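Putative uncharacterized protein Ta1305 (Thermoplasma acidophilum, PDB 4RKS) catalyses the ATP-dependent phosphorylation of (R)-mevalonate to mevalonate 3-phosphate, a step of the alternative mevalonate pathway to isoprenoids in extreme acidophiles. Local coordinates at residues G26-P31 and W332-E337; S67-Y72 and V113-Q118; S102-A107 and A136-L141. All coordinates share one frame; numbering follows the deposited sequence.

Contact 1. Residues G26-P31 and W332-E337; sequences GSTAYP and WHRRPE
Thr28 lies under the indole of Trp332, its CB over one face of the five-membered ring, 4.0 Å from the centroid, in a CH-pi contact displaced toward the rim. The indole can lie there because Trp332 CG sits between its own backbone N and carbonyl carbon (chi1 53°), which folds the ring back over the neighbouring strand. Thr28 turns its methyl CG2 toward NE1 and its hydroxyl OG1 toward the six-membered part of the indole. The ring's rotation is fixed at its edge, where NE1 donates in the indole plane to Tyr30 OH at 3.1 Å, with an angle of 162° at the hydrogen. The two aromatic rings meet rim to rim, neither covering the other. Thr28 OG1 also shares a water with Arg334 NH2, the arginine link being weak; the Arg334 chain, extended from CG to NE, carries the guanidinium so that Trp332 CH2 lies over one of its faces, 3.9 Å above the plane and toward its rim. Beneath these side chains the backbones pair as antiparallel strands. Trp332 N to Thr28 O and Thr28 N to Trp332 O are both 2.9 Å, and Arg334 N adds an almost straight bond to Gly26 O. A second water joins Gly26 N to Arg335 O. Ser27 and His333 form the non-hydrogen-bonded pair on the opposite face, where Ser27 OG bonds to Ser133 O of helix 128-141. This is a short antiparallel pairing of two bridge pairs, by which the C-terminal end adds strand 332-333 beside strand 24-34 of the GHMP kinase N-terminal domain.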
loop_
_atom_site.group_PDB
_atom_site.type_symbol
_atom_site.label_atom_id
_atom_site.label_comp_id
_atom_site.label_asym_id
_atom_site.label_seq_id
_atom_site.Cartn_x
_atom_site.Cartn_y
_atom_site.Cartn_z
ATOM N N GLY A 26 -12.675 13.896 10.094
ATOM C CA GLY A 26 -12.154 12.549 10.127
ATOM C C GLY A 26 -12.119 11.899 8.759
ATOM O O GLY A 26 -12.861 12.286 7.850
ATOM N N SER A 27 -11.259 10.905 8.605
ATOM C CA SER A 27 -11.166 10.176 7.338
ATOM C C SER A 27 -10.702 8.750 7.585
ATOM O O SER A 27 -10.296 8.420 8.691
ATOM C CB SER A 27 -10.220 10.888 6.372
ATOM O OG SER A 27 -8.939 11.044 6.955
ATOM N N THR A 28 -10.755 7.917 6.545
ATOM C CA THR A 28 -10.420 6.489 6.632
ATOM C C THR A 28 -9.755 6.035 5.318
ATOM O O THR A 28 -10.224 6.387 4.254
ATOM C CB THR A 28 -11.700 5.625 6.894
ATOM O OG1 THR A 28 -12.286 5.996 8.149
ATOM C CG2 THR A 28 -11.388 4.099 6.900
ATOM N N ALA A 29 -8.670 5.270 5.383
ATOM C CA ALA A 29 -8.152 4.610 4.174
ATOM C C ALA A 29 -7.751 3.169 4.493
ATOM O O ALA A 29 -7.699 2.773 5.675
ATOM C CB ALA A 29 -6.981 5.386 3.586
ATOM N N TYR A 30 -7.459 2.394 3.447
ATOM C CA TYR A 30 -7.154 0.966 3.566
ATOM C C TYR A 30 -5.722 0.674 3.146
ATOM O O TYR A 30 -5.205 1.329 2.240
ATOM C CB TYR A 30 -8.161 0.147 2.722
ATOM C CG TYR A 30 -9.555 0.470 3.170
ATOM C CD1 TYR A 30 -10.037 -0.034 4.374
ATOM C CD2 TYR A 30 -10.357 1.345 2.451
ATOM C CE1 TYR A 30 -11.289 0.285 4.824
ATOM C CE2 TYR A 30 -11.625 1.686 2.899
ATOM C CZ TYR A 30 -12.079 1.146 4.093
ATOM O OH TYR A 30 -13.319 1.464 4.569
ATOM N N PRO A 31 -5.084 -0.317 3.795
ATOM C CA PRO A 31 -3.706 -0.692 3.469
ATOM C C PRO A 31 -3.588 -1.311 2.085
ATOM O O PRO A 31 -4.576 -1.589 1.397
ATOM C CB PRO A 31 -3.345 -1.704 4.569
ATOM C CG PRO A 31 -4.669 -2.342 4.907
ATOM C CD PRO A 31 -5.678 -1.215 4.809
ATOM N N TRP A 332 -11.588 7.823 2.196
ATOM C CA TRP A 332 -12.843 8.587 2.222
ATOM C C TRP A 332 -12.979 9.433 3.479
ATOM O O TRP A 332 -12.364 9.156 4.495
ATOM C CB TRP A 332 -14.058 7.652 2.068
ATOM C CG TRP A 332 -14.110 6.495 3.052
ATOM C CD1 TRP A 332 -13.458 5.298 2.949
ATOM C CD2 TRP A 332 -14.885 6.428 4.254
ATOM N NE1 TRP A 332 -13.775 4.492 4.027
ATOM C CE2 TRP A 332 -14.656 5.162 4.834
ATOM C CE3 TRP A 332 -15.762 7.315 4.891
ATOM C CZ2 TRP A 332 -15.251 4.769 6.036
ATOM C CZ3 TRP A 332 -16.363 6.920 6.071
ATOM C CH2 TRP A 332 -16.100 5.656 6.636
ATOM N N HIS A 333 -13.787 10.479 3.412
ATOM C CA HIS A 333 -13.875 11.381 4.549
ATOM C C HIS A 333 -15.259 11.401 5.189
ATOM O O HIS A 333 -16.267 11.007 4.579
ATOM C CB HIS A 333 -13.471 12.805 4.124
ATOM C CG HIS A 333 -14.526 13.520 3.338
ATOM N ND1 HIS A 333 -15.493 14.306 3.929
ATOM C CD2 HIS A 333 -14.766 13.569 2.007
ATOM C CE1 HIS A 333 -16.291 14.795 2.998
ATOM N NE2 HIS A 333 -15.876 14.358 1.822
ATOM N N ARG A 334 -15.302 11.866 6.432
ATOM C CA ARG A 334 -16.566 12.127 7.119
ATOM C C ARG A 334 -16.877 13.617 7.065
ATOM O O ARG A 334 -15.985 14.432 6.820
ATOM C CB ARG A 334 -16.495 11.652 8.571
ATOM C CG ARG A 334 -16.243 10.164 8.707
ATOM C CD ARG A 334 -15.833 9.821 10.127
ATOM N NE ARG A 334 -15.455 8.419 10.262
ATOM C CZ ARG A 334 -16.330 7.420 10.338
ATOM N NH1 ARG A 334 -17.631 7.672 10.283
ATOM N NH2 ARG A 334 -15.902 6.173 10.465
ATOM N N ARG A 335 -18.140 13.974 7.262
ATOM C CA ARG A 335 -18.518 15.381 7.363
ATOM C C ARG A 335 -17.764 16.029 8.528
ATOM O O ARG A 335 -17.681 15.444 9.607
ATOM C CB ARG A 335 -20.030 15.528 7.559
ATOM C CG ARG A 335 -20.878 14.942 6.420
ATOM C CD ARG A 335 -22.386 15.097 6.651
ATOM N NE ARG A 335 -22.908 14.151 7.641
ATOM C CZ ARG A 335 -23.246 12.889 7.378
ATOM N NH1 ARG A 335 -23.711 12.111 8.346
ATOM N NH2 ARG A 335 -23.113 12.398 6.149
ATOM N N PRO A 336 -17.202 17.229 8.306
ATOM C CA PRO A 336 -16.477 17.992 9.333
ATOM C C PRO A 336 -17.360 18.241 10.556
ATOM O O PRO A 336 -18.575 18.351 10.393
ATOM C CB PRO A 336 -16.142 19.315 8.635
ATOM C CG PRO A 336 -16.284 19.044 7.192
ATOM C CD PRO A 336 -17.280 17.947 7.027
ATOM N N GLU A 337 -16.766 18.296 11.749
ATOM C CA GLU A 337 -17.501 18.545 12.984
ATOM C C GLU A 337 -17.351 20.004 13.411
ATOM O O GLU A 337 -16.254 20.560 13.354
ATOM C CB GLU A 337 -17.017 17.613 14.105
ATOM C CG GLU A 337 -17.650 16.240 14.054
ATOM C CD GLU A 337 -17.112 15.277 15.095
ATOM O OE1 GLU A 337 -16.245 15.662 15.931
ATOM O OE2 GLU A 337 -17.558 14.109 15.065
HETATM O O HOH W 1 -15.673 14.319 10.774
HETATM O O HOH W 2 -13.909 4.398 9.567
#

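Contact 2. Residues S67-Y72 and V113-Q118; sequences SETRIY and VSYSSQ
Two neighbouring antiparallel strands of the GHMP kinase N-terminal domain meet here, and the second carries Tyr115, Ser116, Ser117 and Gln118 of the ATP-binding site. Six backbone hydrogen bonds join them through the pairs Glu68-Gln118, Arg70-Ser116 and Tyr72-Ser114. The bonds between Glu68 and Gln118 are nearly straight, with Glu68 N to Gln118 O at 2.8 Å, whereas Tyr72 N to Ser114 O stretches to 3.1 Å. With chi1 at 56°, the Tyr72 ring is tucked back over its own main chain and swings across the partner strand. Ser114 CB therefore lies over one ring face, 3.4 Å from Tyr72 CZ, while Ser116 CB approaches the ring edge. On the other side of the sheet Thr69 meets Tyr115 at about a right angle: OG1 lies in the ring plane at 3.5 Å from Tyr115 CE1, and the methyl CG2 packs beside the same ring carbon. Farther along, Ile71 CG2 rests on Val113 CB at 3.9 Å. Thr69 OG1 is hydrogen-bonded to Ser133 OG of helix 128-141, and Ser114 OG to Asp74 OD2. The side chains thus meet across the strands chiefly through carbon, and polar pairing falls to the main chain: its bonds hold Ser116 and Gln118 to strand 66-73, while Tyr115 bonds through its backbone to His78 and Tyr80 on its other side.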
loop_
_atom_site.group_PDB
_atom_site.type_symbol
_atom_site.label_atom_id
_atom_site.label_comp_id
_atom_site.label_asym_id
_atom_site.label_seq_id
_atom_site.Cartn_x
_atom_site.Cartn_y
_atom_site.Cartn_z
ATOM N N SER A 67 -7.047 2.387 8.436
ATOM C CA SER A 67 -6.487 3.490 9.210
ATOM C C SER A 67 -7.492 4.648 9.334
ATOM O O SER A 67 -8.018 5.131 8.327
ATOM C CB SER A 67 -5.189 3.977 8.574
ATOM O OG SER A 67 -4.548 4.919 9.417
ATOM N N GLU A 68 -7.765 5.077 10.567
ATOM C CA GLU A 68 -8.666 6.218 10.818
ATOM C C GLU A 68 -7.911 7.456 11.311
ATOM O O GLU A 68 -7.068 7.385 12.208
ATOM C CB GLU A 68 -9.746 5.859 11.825
ATOM C CG GLU A 68 -10.651 4.710 11.394
ATOM C CD GLU A 68 -11.787 4.485 12.374
ATOM O OE1 GLU A 68 -11.716 5.015 13.512
ATOM O OE2 GLU A 68 -12.748 3.781 12.005
ATOM N N THR A 69 -8.256 8.591 10.725
ATOM C CA THR A 69 -7.524 9.835 10.911
ATOM C C THR A 69 -8.439 10.932 11.411
ATOM O O THR A 69 -9.597 11.001 11.015
ATOM C CB THR A 69 -6.871 10.276 9.591
ATOM O OG1 THR A 69 -5.716 9.481 9.370
ATOM C CG2 THR A 69 -6.467 11.756 9.614
ATOM N N ARG A 70 -7.910 11.789 12.281
ATOM C CA ARG A 70 -8.609 12.985 12.735
ATOM C C ARG A 70 -7.641 14.177 12.633
ATOM O O ARG A 70 -6.555 14.177 13.235
ATOM C CB ARG A 70 -9.126 12.784 14.169
ATOM C CG ARG A 70 -9.673 14.014 14.886
ATOM C CD ARG A 70 -11.049 14.433 14.412
ATOM N NE ARG A 70 -11.964 13.305 14.276
ATOM C CZ ARG A 70 -13.198 13.394 13.782
ATOM N NH1 ARG A 70 -13.692 14.573 13.387
ATOM N NH2 ARG A 70 -13.941 12.300 13.681
ATOM N N ILE A 71 -8.017 15.170 11.839
ATOM C CA ILE A 71 -7.245 16.419 11.745
ATOM C C ILE A 71 -8.091 17.531 12.323
ATOM O O ILE A 71 -9.252 17.697 11.943
ATOM C CB ILE A 71 -6.829 16.733 10.308
ATOM C CG1 ILE A 71 -5.798 15.705 9.846
ATOM C CG2 ILE A 71 -6.256 18.168 10.200
ATOM C CD1 ILE A 71 -5.585 15.662 8.351
ATOM N N TYR A 72 -7.532 18.270 13.278
ATOM C CA TYR A 72 -8.345 19.214 14.034
ATOM C C TYR A 72 -7.577 20.478 14.384
ATOM O O TYR A 72 -6.357 20.449 14.565
ATOM C CB TYR A 72 -8.886 18.544 15.312
ATOM C CG TYR A 72 -7.807 17.950 16.210
ATOM C CD1 TYR A 72 -7.225 16.721 15.915
ATOM C CD2 TYR A 72 -7.369 18.624 17.338
ATOM C CE1 TYR A 72 -6.246 16.172 16.739
ATOM C CE2 TYR A 72 -6.388 18.090 18.166
ATOM C CZ TYR A 72 -5.835 16.862 17.859
ATOM O OH TYR A 72 -4.862 16.329 18.673
ATOM N N VAL A 113 -2.929 22.937 12.950
ATOM C CA VAL A 113 -3.752 21.729 13.102
ATOM C C VAL A 113 -2.941 20.558 13.639
ATOM O O VAL A 113 -1.719 20.517 13.489
ATOM C CB VAL A 113 -4.422 21.282 11.773
ATOM C CG1 VAL A 113 -5.405 22.330 11.278
ATOM C CG2 VAL A 113 -3.365 20.929 10.691
ATOM N N SER A 114 -3.630 19.615 14.273
ATOM C CA SER A 114 -2.987 18.410 14.786
ATOM C C SER A 114 -3.523 17.169 14.054
ATOM O O SER A 114 -4.591 17.204 13.447
ATOM C CB SER A 114 -3.197 18.280 16.305
ATOM O OG SER A 114 -2.361 19.173 17.022
ATOM N N TYR A 115 -2.755 16.086 14.109
ATOM C CA TYR A 115 -3.068 14.850 13.390
ATOM C C TYR A 115 -3.090 13.682 14.371
ATOM O O TYR A 115 -2.142 13.472 15.107
ATOM C CB TYR A 115 -2.034 14.608 12.272
ATOM C CG TYR A 115 -1.991 13.206 11.654
ATOM C CD1 TYR A 115 -3.093 12.652 11.010
ATOM C CD2 TYR A 115 -0.821 12.459 11.693
ATOM C CE1 TYR A 115 -3.024 11.377 10.439
ATOM C CE2 TYR A 115 -0.744 11.201 11.124
ATOM C CZ TYR A 115 -1.838 10.662 10.504
ATOM O OH TYR A 115 -1.725 9.410 9.950
ATOM N N SER A 116 -4.175 12.925 14.357
ATOM C CA SER A 116 -4.325 11.771 15.222
ATOM C C SER A 116 -4.721 10.569 14.367
ATOM O O SER A 116 -5.692 10.613 13.595
ATOM C CB SER A 116 -5.359 12.027 16.323
ATOM O OG SER A 116 -5.524 10.876 17.138
ATOM N N SER A 117 -3.919 9.520 14.492
ATOM C CA SER A 117 -4.062 8.290 13.728
ATOM C C SER A 117 -4.440 7.108 14.634
ATOM O O SER A 117 -3.842 6.939 15.705
ATOM C CB SER A 117 -2.743 7.988 13.009
ATOM O OG SER A 117 -2.817 6.738 12.355
ATOM N N GLN A 118 -5.428 6.312 14.213
ATOM C CA GLN A 118 -5.724 5.020 14.842
ATOM C C GLN A 118 -5.765 3.934 13.770
ATOM O O GLN A 118 -6.638 3.949 12.900
ATOM C CB GLN A 118 -7.048 5.065 15.622
ATOM C CG GLN A 118 -7.088 6.190 16.689
ATOM C CD GLN A 118 -8.268 6.094 17.656
ATOM O OE1 GLN A 118 -8.821 5.018 17.875
ATOM N NE2 GLN A 118 -8.646 7.225 18.247
#

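Contact 3. Residues S102-A107 and A136-L141; sequences SVFEEA and AAILGL
Leu141 overlaps three residues of helix 101-108 at once, each with a different part of its side chain. Its CB meets Val103 CG1 at 3.6 Å, and its two methyls part company beyond CG: CD1 goes to the ring of Phe104, 3.8 Å from Phe104 CD1, and CD2 to Ala107 CB at 3.7 Å. Val103, Phe104 and Ala107 lie within little more than one turn, so the leucine fits against a single side of their helix. Phe104 and Leu141 cross at about a right angle, and the far end of the ring reaches one turn back along helix 128-141, where Phe104 CZ comes within 4.1 Å of Ile138 CG1. A chi1 of 173° turns Val103 CG1 away from its own backbone N, against Leu141 CB and near Ile138 O. All the side-chain meetings are apolar, as befits a largely buried seam, and the axes pass 10.1 Å apart at 51°. Both helices pack on the strands of the N-terminal domain: Phe104 and Ala137 touch Ile71 of strand 66-73, and Leu141 touches Ile25 of strand 24-34, while Leu97 and Val96 of helix 92-99 touch Phe104 and Ile138 respectively.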
loop_
_atom_site.group_PDB
_atom_site.type_symbol
_atom_site.label_atom_id
_atom_site.label_comp_id
_atom_site.label_asym_id
_atom_site.label_seq_id
_atom_site.Cartn_x
_atom_site.Cartn_y
_atom_site.Cartn_z
ATOM N N SER A 102 -3.670 26.971 3.865
ATOM C CA SER A 102 -4.794 27.794 3.426
ATOM C C SER A 102 -6.107 27.023 3.517
ATOM O O SER A 102 -7.153 27.592 3.854
ATOM C CB SER A 102 -4.573 28.307 1.996
ATOM O OG SER A 102 -4.447 27.233 1.083
ATOM N N VAL A 103 -6.050 25.719 3.242
ATOM C CA VAL A 103 -7.238 24.881 3.357
ATOM C C VAL A 103 -7.736 24.863 4.796
ATOM O O VAL A 103 -8.937 25.010 5.051
ATOM C CB VAL A 103 -6.979 23.430 2.886
ATOM C CG1 VAL A 103 -8.195 22.544 3.196
ATOM C CG2 VAL A 103 -6.686 23.400 1.397
ATOM N N PHE A 104 -6.814 24.698 5.742
ATOM C CA PHE A 104 -7.200 24.615 7.145
ATOM C C PHE A 104 -7.647 25.964 7.705
ATOM O O PHE A 104 -8.538 26.027 8.551
ATOM C CB PHE A 104 -6.048 24.063 7.983
ATOM C CG PHE A 104 -5.611 22.702 7.572
ATOM C CD1 PHE A 104 -6.501 21.626 7.616
ATOM C CD2 PHE A 104 -4.314 22.483 7.144
ATOM C CE1 PHE A 104 -6.092 20.361 7.231
ATOM C CE2 PHE A 104 -3.902 21.219 6.758
ATOM C CZ PHE A 104 -4.790 20.163 6.799
ATOM N N GLU A 105 -7.027 27.041 7.235
ATOM C CA GLU A 105 -7.391 28.378 7.705
ATOM C C GLU A 105 -8.828 28.710 7.305
ATOM O O GLU A 105 -9.609 29.261 8.092
ATOM C CB GLU A 105 -6.425 29.429 7.143
ATOM C CG GLU A 105 -6.962 30.855 7.201
ATOM C CD GLU A 105 -6.583 31.580 8.481
ATOM O OE1 GLU A 105 -5.417 31.451 8.917
ATOM O OE2 GLU A 105 -7.448 32.288 9.044
ATOM N N GLU A 106 -9.170 28.367 6.071
ATOM C CA GLU A 106 -10.526 28.571 5.569
ATOM C C GLU A 106 -11.534 27.707 6.316
ATOM O O GLU A 106 -12.613 28.167 6.687
ATOM C CB GLU A 106 -10.588 28.265 4.071
ATOM C CG GLU A 106 -12.000 28.136 3.515
ATOM C CD GLU A 106 -12.659 29.479 3.244
ATOM O OE1 GLU A 106 -12.006 30.526 3.456
ATOM O OE2 GLU A 106 -13.833 29.485 2.812
ATOM N N ALA A 107 -11.175 26.452 6.543
ATOM C CA ALA A 107 -12.095 25.499 7.132
ATOM C C ALA A 107 -12.205 25.642 8.651
ATOM O O ALA A 107 -13.288 25.505 9.214
ATOM C CB ALA A 107 -11.669 24.083 6.765
ATOM N N ALA A 136 -7.412 12.326 1.921
ATOM C CA ALA A 136 -8.872 12.309 1.888
ATOM C C ALA A 136 -9.435 13.356 2.818
ATOM O O ALA A 136 -10.460 13.922 2.537
ATOM C CB ALA A 136 -9.423 10.922 2.274
ATOM N N ALA A 137 -8.780 13.590 3.947
ATOM C CA ALA A 137 -9.254 14.627 4.876
ATOM C C ALA A 137 -9.133 16.039 4.261
ATOM O O ALA A 137 -10.036 16.860 4.380
ATOM C CB ALA A 137 -8.485 14.548 6.191
ATOM N N ILE A 138 -8.009 16.302 3.605
ATOM C CA ILE A 138 -7.763 17.582 2.939
ATOM C C ILE A 138 -8.724 17.808 1.775
ATOM O O ILE A 138 -9.300 18.899 1.614
ATOM C CB ILE A 138 -6.306 17.666 2.428
ATOM C CG1 ILE A 138 -5.329 17.683 3.608
ATOM C CG2 ILE A 138 -6.114 18.903 1.552
ATOM C CD1 ILE A 138 -3.900 17.413 3.220
ATOM N N LEU A 139 -8.890 16.775 0.958
ATOM C CA LEU A 139 -9.870 16.809 -0.121
ATOM C C LEU A 139 -11.275 16.971 0.417
ATOM O O LEU A 139 -12.115 17.566 -0.230
ATOM C CB LEU A 139 -9.772 15.530 -0.968
ATOM C CG LEU A 139 -8.507 15.489 -1.829
ATOM C CD1 LEU A 139 -8.142 14.064 -2.217
ATOM C CD2 LEU A 139 -8.678 16.357 -3.069
ATOM N N GLY A 140 -11.531 16.416 1.599
ATOM C CA GLY A 140 -12.826 16.548 2.242
ATOM C C GLY A 140 -13.139 18.003 2.543
ATOM O O GLY A 140 -14.280 18.451 2.426
ATOM N N LEU A 141 -12.109 18.755 2.909
ATOM C CA LEU A 141 -12.267 20.173 3.217
ATOM C C LEU A 141 -12.307 21.038 1.953
ATOM O O LEU A 141 -13.023 22.029 1.910
ATOM C CB LEU A 141 -11.132 20.637 4.138
ATOM C CG LEU A 141 -11.130 20.025 5.536
ATOM C CD1 LEU A 141 -9.855 20.367 6.317
ATOM C CD2 LEU A 141 -12.371 20.481 6.295
#

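How the contacts relate
Contacts 1 and 2 share one run of strands: strand 24-34 hydrogen-bonds to strand 66-73, as in Ala29 O to Ser67 N and Ser27 O to Thr69 N, so the C-terminal strand 332-333 and the ATP-binding strand 113-120 flank this pair. Contact 3 differs in kind. It joins two helices by apolar side chains alone, whereas the strand contacts rest on backbone bonds. It lies against the same strands, Phe104 packing on Val113 of contact 2, and Ala137 on Ser27 of contact 1. Contacts 1 and 2 are both partly buried, contact 1 with the more exposed C-terminal segment, and contact 3 is the more buried.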